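RNA-dependent RNA Polymerase (Bombyx mori cytoplasmic polyhedrosis virus, PDB 6TZ0) catalyses RNA-templated RNA synthesis inside the virus, making plus strands by fully conservative transcription and complementary minus strands during genome replication. Local coordinates at residues A[650-655]-A[680-685]; A[657-662]-A[697-702]. One frame throughout, in Å; residues are numbered along the deposited sequence.

Contact 1: A[650-655]-A[680-685]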
ATOM      1  N   VAL A 650       5.064 -14.340   5.174  1.00 24.14           N
ATOM      2  CA  VAL A 650       5.398 -15.192   6.310  1.00 24.14           C
ATOM      3  C   VAL A 650       4.445 -16.373   6.405  1.00 24.14           C
ATOM      4  O   VAL A 650       4.880 -17.517   6.581  1.00 24.14           O
ATOM      5  CB  VAL A 650       5.417 -14.358   7.605  1.00 24.14           C
ATOM      6  CG1 VAL A 650       5.414 -15.241   8.823  1.00 24.14           C
ATOM      7  CG2 VAL A 650       6.657 -13.496   7.650  1.00 24.14           C
ATOM      8  N   LEU A 651       3.144 -16.126   6.228  1.00 23.06           N
ATOM      9  CA  LEU A 651       2.154 -17.189   6.359  1.00 23.06           C
ATOM     10  C   LEU A 651       2.296 -18.237   5.262  1.00 23.06           C
ATOM     11  O   LEU A 651       2.204 -19.441   5.535  1.00 23.06           O
ATOM     12  CB  LEU A 651       0.752 -16.576   6.360  1.00 23.06           C
ATOM     13  CG  LEU A 651      -0.485 -17.435   6.624  1.00 23.06           C
ATOM     14  CD1 LEU A 651      -1.464 -16.621   7.404  1.00 23.06           C
ATOM     15  CD2 LEU A 651      -1.154 -17.856   5.342  1.00 23.06           C
ATOM     16  N   LEU A 652       2.543 -17.811   4.021  1.00 24.71           N
ATOM     17  CA  LEU A 652       2.646 -18.782   2.940  1.00 24.71           C
ATOM     18  C   LEU A 652       3.943 -19.573   3.016  1.00 24.71           C
ATOM     19  O   LEU A 652       3.940 -20.791   2.772  1.00 24.71           O
ATOM     20  CB  LEU A 652       2.510 -18.076   1.596  1.00 24.71           C
ATOM     21  CG  LEU A 652       1.100 -17.583   1.284  1.00 24.71           C
ATOM     22  CD1 LEU A 652       1.121 -16.689   0.064  1.00 24.71           C
ATOM     23  CD2 LEU A 652       0.174 -18.760   1.087  1.00 24.71           C
ATOM     24  N   GLN A 653       5.056 -18.920   3.383  1.00 23.53           N
ATOM     25  CA  GLN A 653       6.298 -19.673   3.513  1.00 23.53           C
ATOM     26  C   GLN A 653       6.243 -20.612   4.708  1.00 23.53           C
ATOM     27  O   GLN A 653       6.802 -21.713   4.648  1.00 23.53           O
ATOM     28  CB  GLN A 653       7.501 -18.730   3.592  1.00 23.53           C
ATOM     29  CG  GLN A 653       7.756 -18.041   4.907  1.00 23.53           C
ATOM     30  CD  GLN A 653       8.842 -17.012   4.801  1.00 23.53           C
ATOM     31  OE1 GLN A 653       9.320 -16.706   3.719  1.00 23.53           O
ATOM     32  NE2 GLN A 653       9.274 -16.499   5.939  1.00 23.53           N
ATOM     33  N   GLY A 654       5.491 -20.240   5.749  1.00 22.11           N
ATOM     34  CA  GLY A 654       5.329 -21.122   6.883  1.00 22.11           C
ATOM     35  C   GLY A 654       4.510 -22.348   6.548  1.00 22.11           C
ATOM     36  O   GLY A 654       4.891 -23.460   6.911  1.00 22.11           O
ATOM     37  N   LEU A 655       3.400 -22.167   5.819  1.00 22.81           N
ATOM     38  CA  LEU A 655       2.580 -23.310   5.418  1.00 22.81           C
ATOM     39  C   LEU A 655       3.339 -24.261   4.500  1.00 22.81           C
ATOM     40  O   LEU A 655       3.283 -25.480   4.690  1.00 22.81           O
ATOM     41  CB  LEU A 655       1.295 -22.851   4.734  1.00 22.81           C
ATOM     42  CG  LEU A 655       0.193 -22.150   5.521  1.00 22.81           C
ATOM     43  CD1 LEU A 655      -0.906 -21.744   4.568  1.00 22.81           C
ATOM     44  CD2 LEU A 655      -0.358 -23.033   6.607  1.00 22.81           C
ATOM     45  N   ASP A 680       0.648 -13.288  -2.042  1.00 38.61           N
ATOM     46  CA  ASP A 680      -0.343 -13.751  -3.017  1.00 38.61           C
ATOM     47  C   ASP A 680       0.303 -14.367  -4.268  1.00 38.61           C
ATOM     48  O   ASP A 680      -0.411 -14.931  -5.103  1.00 38.61           O
ATOM     49  CB  ASP A 680      -1.329 -12.639  -3.427  1.00 38.61           C
ATOM     50  CG  ASP A 680      -2.667 -13.176  -3.897  1.00 38.61           C
ATOM     51  OD1 ASP A 680      -2.891 -14.395  -3.787  1.00 38.61           O
ATOM     52  OD2 ASP A 680      -3.489 -12.378  -4.389  1.00 38.61           O
ATOM     53  N   ASP A 681       1.628 -14.319  -4.407  1.00 36.90           N
ATOM     54  CA  ASP A 681       2.358 -14.953  -5.502  1.00 36.90           C
ATOM     55  C   ASP A 681       3.288 -16.004  -4.926  1.00 36.90           C
ATOM     56  O   ASP A 681       4.290 -15.664  -4.295  1.00 36.90           O
ATOM     57  CB  ASP A 681       3.163 -13.940  -6.311  1.00 36.90           C
ATOM     58  CG  ASP A 681       2.331 -13.201  -7.317  1.00 36.90           C
ATOM     59  OD1 ASP A 681       1.359 -13.789  -7.836  1.00 36.90           O
ATOM     60  OD2 ASP A 681       2.653 -12.030  -7.603  1.00 36.90           O
ATOM     61  N   ILE A 682       2.975 -17.270  -5.164  1.00 33.52           N
ATOM     62  CA  ILE A 682       3.817 -18.383  -4.753  1.00 33.52           C
ATOM     63  C   ILE A 682       4.402 -18.989  -6.021  1.00 33.52           C
ATOM     64  O   ILE A 682       3.711 -19.094  -7.038  1.00 33.52           O
ATOM     65  CB  ILE A 682       3.031 -19.443  -3.949  1.00 33.52           C
ATOM     66  CG1 ILE A 682       2.237 -18.820  -2.807  1.00 33.52           C
ATOM     67  CG2 ILE A 682       3.952 -20.495  -3.360  1.00 33.52           C
ATOM     68  CD1 ILE A 682       0.764 -18.629  -3.116  1.00 33.52           C
ATOM     69  N   MET A 683       5.677 -19.362  -5.972  1.00 32.07           N
ATOM     70  CA  MET A 683       6.339 -20.032  -7.088  1.00 32.07           C
ATOM     71  C   MET A 683       7.074 -21.256  -6.558  1.00 32.07           C
ATOM     72  O   MET A 683       8.151 -21.125  -5.980  1.00 32.07           O
ATOM     73  CB  MET A 683       7.299 -19.088  -7.791  1.00 32.07           C
ATOM     74  CG  MET A 683       7.959 -19.700  -8.988  1.00 32.07           C
ATOM     75  SD  MET A 683       9.121 -18.599  -9.786  1.00 32.07           S
ATOM     76  CE  MET A 683      10.485 -18.670  -8.643  1.00 32.07           C
ATOM     77  N   GLU A 684       6.518 -22.439  -6.775  1.00 32.70           N
ATOM     78  CA  GLU A 684       7.093 -23.681  -6.279  1.00 32.70           C
ATOM     79  C   GLU A 684       7.795 -24.431  -7.400  1.00 32.70           C
ATOM     80  O   GLU A 684       7.269 -24.549  -8.508  1.00 32.70           O
ATOM     81  CB  GLU A 684       6.009 -24.565  -5.670  1.00 32.70           C
ATOM     82  CG  GLU A 684       5.387 -23.981  -4.431  1.00 32.70           C
ATOM     83  CD  GLU A 684       4.237 -24.809  -3.928  1.00 32.70           C
ATOM     84  OE1 GLU A 684       3.815 -25.738  -4.644  1.00 32.70           O
ATOM     85  OE2 GLU A 684       3.749 -24.540  -2.813  1.00 32.70           O
ATOM     86  N   ILE A 685       8.984 -24.943  -7.104  1.00 29.93           N
ATOM     87  CA  ILE A 685       9.759 -25.741  -8.046  1.00 29.93           C
ATOM     88  C   ILE A 685      10.078 -27.076  -7.386  1.00 29.93           C
ATOM     89  O   ILE A 685      10.744 -27.117  -6.345  1.00 29.93           O
ATOM     90  CB  ILE A 685      11.043 -25.022  -8.481  1.00 29.93           C
ATOM     91  CG1 ILE A 685      10.707 -23.725  -9.212  1.00 29.93           C
ATOM     92  CG2 ILE A 685      11.838 -25.891  -9.409  1.00 29.93           C
ATOM     93  CD1 ILE A 685      11.878 -22.820  -9.406  1.00 29.93           C
TER

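Contact 2: A[657-662]-A[697-702]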
ATOM      1  N   ARG A 657       6.816 -24.617   3.972  1.00 23.29           N
ATOM      2  CA  ARG A 657       7.962 -25.277   4.583  1.00 23.29           C
ATOM      3  C   ARG A 657       7.556 -26.171   5.753  1.00 23.29           C
ATOM      4  O   ARG A 657       8.186 -27.215   5.987  1.00 23.29           O
ATOM      5  CB  ARG A 657       8.974 -24.231   5.015  1.00 23.29           C
ATOM      6  CG  ARG A 657       9.629 -23.487   3.877  1.00 23.29           C
ATOM      7  CD  ARG A 657      10.573 -24.400   3.132  1.00 23.29           C
ATOM      8  NE  ARG A 657      11.352 -23.684   2.132  1.00 23.29           N
ATOM      9  CZ  ARG A 657      12.220 -24.263   1.312  1.00 23.29           C
ATOM     10  NH1 ARG A 657      12.411 -25.567   1.373  1.00 23.29           N
ATOM     11  NH2 ARG A 657      12.889 -23.539   0.431  1.00 23.29           N
ATOM     12  N   GLY A 658       6.487 -25.823   6.469  1.00 21.44           N
ATOM     13  CA  GLY A 658       5.980 -26.715   7.484  1.00 21.44           C
ATOM     14  C   GLY A 658       5.308 -27.938   6.913  1.00 21.44           C
ATOM     15  O   GLY A 658       5.294 -28.987   7.555  1.00 21.44           O
ATOM     16  N   ASN A 659       4.740 -27.834   5.709  1.00 23.51           N
ATOM     17  CA  ASN A 659       4.239 -29.038   5.061  1.00 23.51           C
ATOM     18  C   ASN A 659       5.384 -29.947   4.648  1.00 23.51           C
ATOM     19  O   ASN A 659       5.237 -31.172   4.674  1.00 23.51           O
ATOM     20  CB  ASN A 659       3.402 -28.686   3.838  1.00 23.51           C
ATOM     21  CG  ASN A 659       2.551 -29.838   3.373  1.00 23.51           C
ATOM     22  OD1 ASN A 659       2.430 -30.850   4.055  1.00 23.51           O
ATOM     23  ND2 ASN A 659       1.997 -29.714   2.183  1.00 23.51           N
ATOM     24  N   GLU A 660       6.520 -29.361   4.267  1.00 25.01           N
ATOM     25  CA  GLU A 660       7.718 -30.155   3.994  1.00 25.01           C
ATOM     26  C   GLU A 660       8.174 -30.919   5.238  1.00 25.01           C
ATOM     27  O   GLU A 660       8.443 -32.128   5.178  1.00 25.01           O
ATOM     28  CB  GLU A 660       8.822 -29.239   3.464  1.00 25.01           C
ATOM     29  CG  GLU A 660      10.085 -29.929   3.019  1.00 25.01           C
ATOM     30  CD  GLU A 660      11.070 -28.975   2.376  1.00 25.01           C
ATOM     31  OE1 GLU A 660      10.778 -27.766   2.331  1.00 25.01           O
ATOM     32  OE2 GLU A 660      12.130 -29.433   1.901  1.00 25.01           O
ATOM     33  N   LEU A 661       8.211 -30.233   6.388  1.00 22.64           N
ATOM     34  CA  LEU A 661       8.567 -30.892   7.649  1.00 22.64           C
ATOM     35  C   LEU A 661       7.536 -31.941   8.065  1.00 22.64           C
ATOM     36  O   LEU A 661       7.893 -32.989   8.616  1.00 22.64           O
ATOM     37  CB  LEU A 661       8.714 -29.862   8.762  1.00 22.64           C
ATOM     38  CG  LEU A 661       9.820 -28.827   8.656  1.00 22.64           C
ATOM     39  CD1 LEU A 661       9.737 -27.872   9.824  1.00 22.64           C
ATOM     40  CD2 LEU A 661      11.164 -29.510   8.601  1.00 22.64           C
ATOM     41  N   LYS A 662       6.253 -31.673   7.816  1.00 24.51           N
ATOM     42  CA  LYS A 662       5.189 -32.601   8.181  1.00 24.51           C
ATOM     43  C   LYS A 662       5.229 -33.864   7.336  1.00 24.51           C
ATOM     44  O   LYS A 662       5.012 -34.967   7.855  1.00 24.51           O
ATOM     45  CB  LYS A 662       3.842 -31.898   8.031  1.00 24.51           C
ATOM     46  CG  LYS A 662       2.625 -32.709   8.402  1.00 24.51           C
ATOM     47  CD  LYS A 662       2.581 -32.966   9.888  1.00 24.51           C
ATOM     48  CE  LYS A 662       1.231 -33.516  10.305  1.00 24.51           C
ATOM     49  NZ  LYS A 662       0.937 -34.849   9.727  1.00 24.51           N
ATOM     50  N   ALA A 697       3.056 -31.747  -4.686  1.00 28.59           N
ATOM     51  CA  ALA A 697       2.287 -30.585  -5.124  1.00 28.59           C
ATOM     52  C   ALA A 697       0.824 -30.690  -4.708  1.00 28.59           C
ATOM     53  O   ALA A 697       0.219 -29.688  -4.304  1.00 28.59           O
ATOM     54  CB  ALA A 697       2.412 -30.423  -6.636  1.00 28.59           C
ATOM     55  N   VAL A 698       0.247 -31.893  -4.773  1.00 27.78           N
ATOM     56  CA  VAL A 698      -1.123 -32.090  -4.311  1.00 27.78           C
ATOM     57  C   VAL A 698      -1.221 -31.889  -2.801  1.00 27.78           C
ATOM     58  O   VAL A 698      -2.204 -31.323  -2.303  1.00 27.78           O
ATOM     59  CB  VAL A 698      -1.628 -33.472  -4.770  1.00 27.78           C
ATOM     60  CG1 VAL A 698      -2.906 -33.881  -4.075  1.00 27.78           C
ATOM     61  CG2 VAL A 698      -1.896 -33.434  -6.251  1.00 27.78           C
ATOM     62  N   SER A 699      -0.180 -32.276  -2.055  1.00 27.85           N
ATOM     63  CA  SER A 699      -0.207 -32.068  -0.609  1.00 27.85           C
ATOM     64  C   SER A 699      -0.106 -30.587  -0.248  1.00 27.85           C
ATOM     65  O   SER A 699      -0.763 -30.132   0.696  1.00 27.85           O
ATOM     66  CB  SER A 699       0.913 -32.858   0.056  1.00 27.85           C
ATOM     67  OG  SER A 699       2.174 -32.342  -0.316  1.00 27.85           O
ATOM     68  N   ASN A 700       0.694 -29.819  -0.998  1.00 28.25           N
ATOM     69  CA  ASN A 700       0.745 -28.373  -0.777  1.00 28.25           C
ATOM     70  C   ASN A 700      -0.577 -27.699  -1.123  1.00 28.25           C
ATOM     71  O   ASN A 700      -1.019 -26.784  -0.413  1.00 28.25           O
ATOM     72  CB  ASN A 700       1.865 -27.738  -1.590  1.00 28.25           C
ATOM     73  CG  ASN A 700       3.218 -27.985  -0.999  1.00 28.25           C
ATOM     74  OD1 ASN A 700       3.382 -28.005   0.217  1.00 28.25           O
ATOM     75  ND2 ASN A 700       4.214 -28.128  -1.855  1.00 28.25           N
ATOM     76  N   ALA A 701      -1.228 -28.143  -2.199  1.00 28.70           N
ATOM     77  CA  ALA A 701      -2.528 -27.586  -2.559  1.00 28.70           C
ATOM     78  C   ALA A 701      -3.580 -27.901  -1.504  1.00 28.70           C
ATOM     79  O   ALA A 701      -4.385 -27.033  -1.141  1.00 28.70           O
ATOM     80  CB  ALA A 701      -2.962 -28.117  -3.921  1.00 28.70           C
ATOM     81  N   SER A 702      -3.567 -29.125  -0.976  1.00 27.89           N
ATOM     82  CA  SER A 702      -4.539 -29.490   0.045  1.00 27.89           C
ATOM     83  C   SER A 702      -4.281 -28.762   1.355  1.00 27.89           C
ATOM     84  O   SER A 702      -5.230 -28.427   2.068  1.00 27.89           O
ATOM     85  CB  SER A 702      -4.523 -30.996   0.274  1.00 27.89           C
ATOM     86  OG  SER A 702      -3.304 -31.396   0.864  1.00 27.89           O
TER

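Contact 1: A[650-655]-A[680-685]
Leu652 and Ile682 meet as two branched aliphatic chains, neither of them a flat group, and Leu652 CD1 also comes within 4.0 Å of the backbone N of Asp680. The CB of Asp680 points away from the helix. The setting is the polymerase palm. Segment 680-685 runs from the aspartates of the Gly-Asp-Asp turn of motif C into the strand that follows, and 650-655 belongs to the long helix of motif B packed against the sheet. Asp680 and Asp681 bind magnesium in another structure of this polymerase, with Asp547 and Val548 of the neighbouring strand contributing to the same cluster. The contact includes Asp680 and so adjoins the magnesium site.

Helix and strand approach to 7.8 Å between Leu652 CA and Ile682 CA, and both CB atoms point inward across the gap. Ile677 also touches Leu652, and Ile546 touches Ile682, so the pair continues into the apolar layer between helix and sheet. Leu652 has CG anti to its carbonyl carbon (chi1 -72°), and its chain crosses that of Ile682 at roughly a right angle. Leu652 CD1 makes the nearest contact, 3.7 Å from Ile682 CD1 and equally far from Ile682 CG1.

Contact 2: A[657-662]-A[697-702]
Asn659 and Asn700 mark the closest backbone approach of segments 657-662 and 697-702, both helical, with their CA atoms 6.8 Å apart. The CB of Asn659 is directed at the second helix. The CB of Asn700 points neither toward nor away from the first helix, but its amide end comes closer. With CG anti to the backbone N (chi1 -164°), Asn659 extends its amide across the gap. There its ND2 donates a hydrogen bond of 3.0 Å to Asn700 OD1. The bond is bent, with an N-H...O angle of 141°. Seen from the acceptor, the donor stands well above the carbonyl plane and not on a lone pair; OD1 in turn lies somewhat out of the plane of the Asn659 amide. The two amide planes are 74° apart, so the groups meet steeply inclined, far from the coplanar arrangement of paired amides.

In the palm domain these are the motif B helix and the helix that follows the motif C hairpin, the usual place of motif D. Both pack on the same side of the sheet, and Asn700 and Ala697 also touch Phe686 of strand 682-687.

Ser699 adds a second patch beside the amide of Asn659. Its carbonyl O is 3.2 Å from Asn659 ND2, and its hydroxyl OG is 3.6 Å from that same nitrogen. The hydroxyl itself is hydrogen-bonded to the carbonyl of His696, one turn back, while Ser699 O accepts a bond from Ser702 OG at 2.8 Å. On the first helix, Arg657 has its CB turned away from this interface and forms a salt bridge along the helix surface, Arg657 NH1 to Glu660 OE1 at 2.9 Å. Its guanidinium has Glu660 OE2 at its edge and in its plane.

In the fold
The two contacts have centres 11 Å apart and share helix 644-665, which meets the strand of contact 1 through its middle and the helix of contact 2 about two turns later. Along the chain their segments alternate: 650-655, 657-662, 680-685, 697-702. Strand 682-687 leads directly into helix 690-705, so the motif B helix and the following helix pack against the antiparallel palm sheet that contains the motif C strands. The contacts also touch each other, Glu684 OE1 lying 3.7 Å from Asn700 ND2 in simple packing. Contact 1 lies by the metal-binding aspartates, whereas contact 2 continues the same layer farther from the catalytic centre.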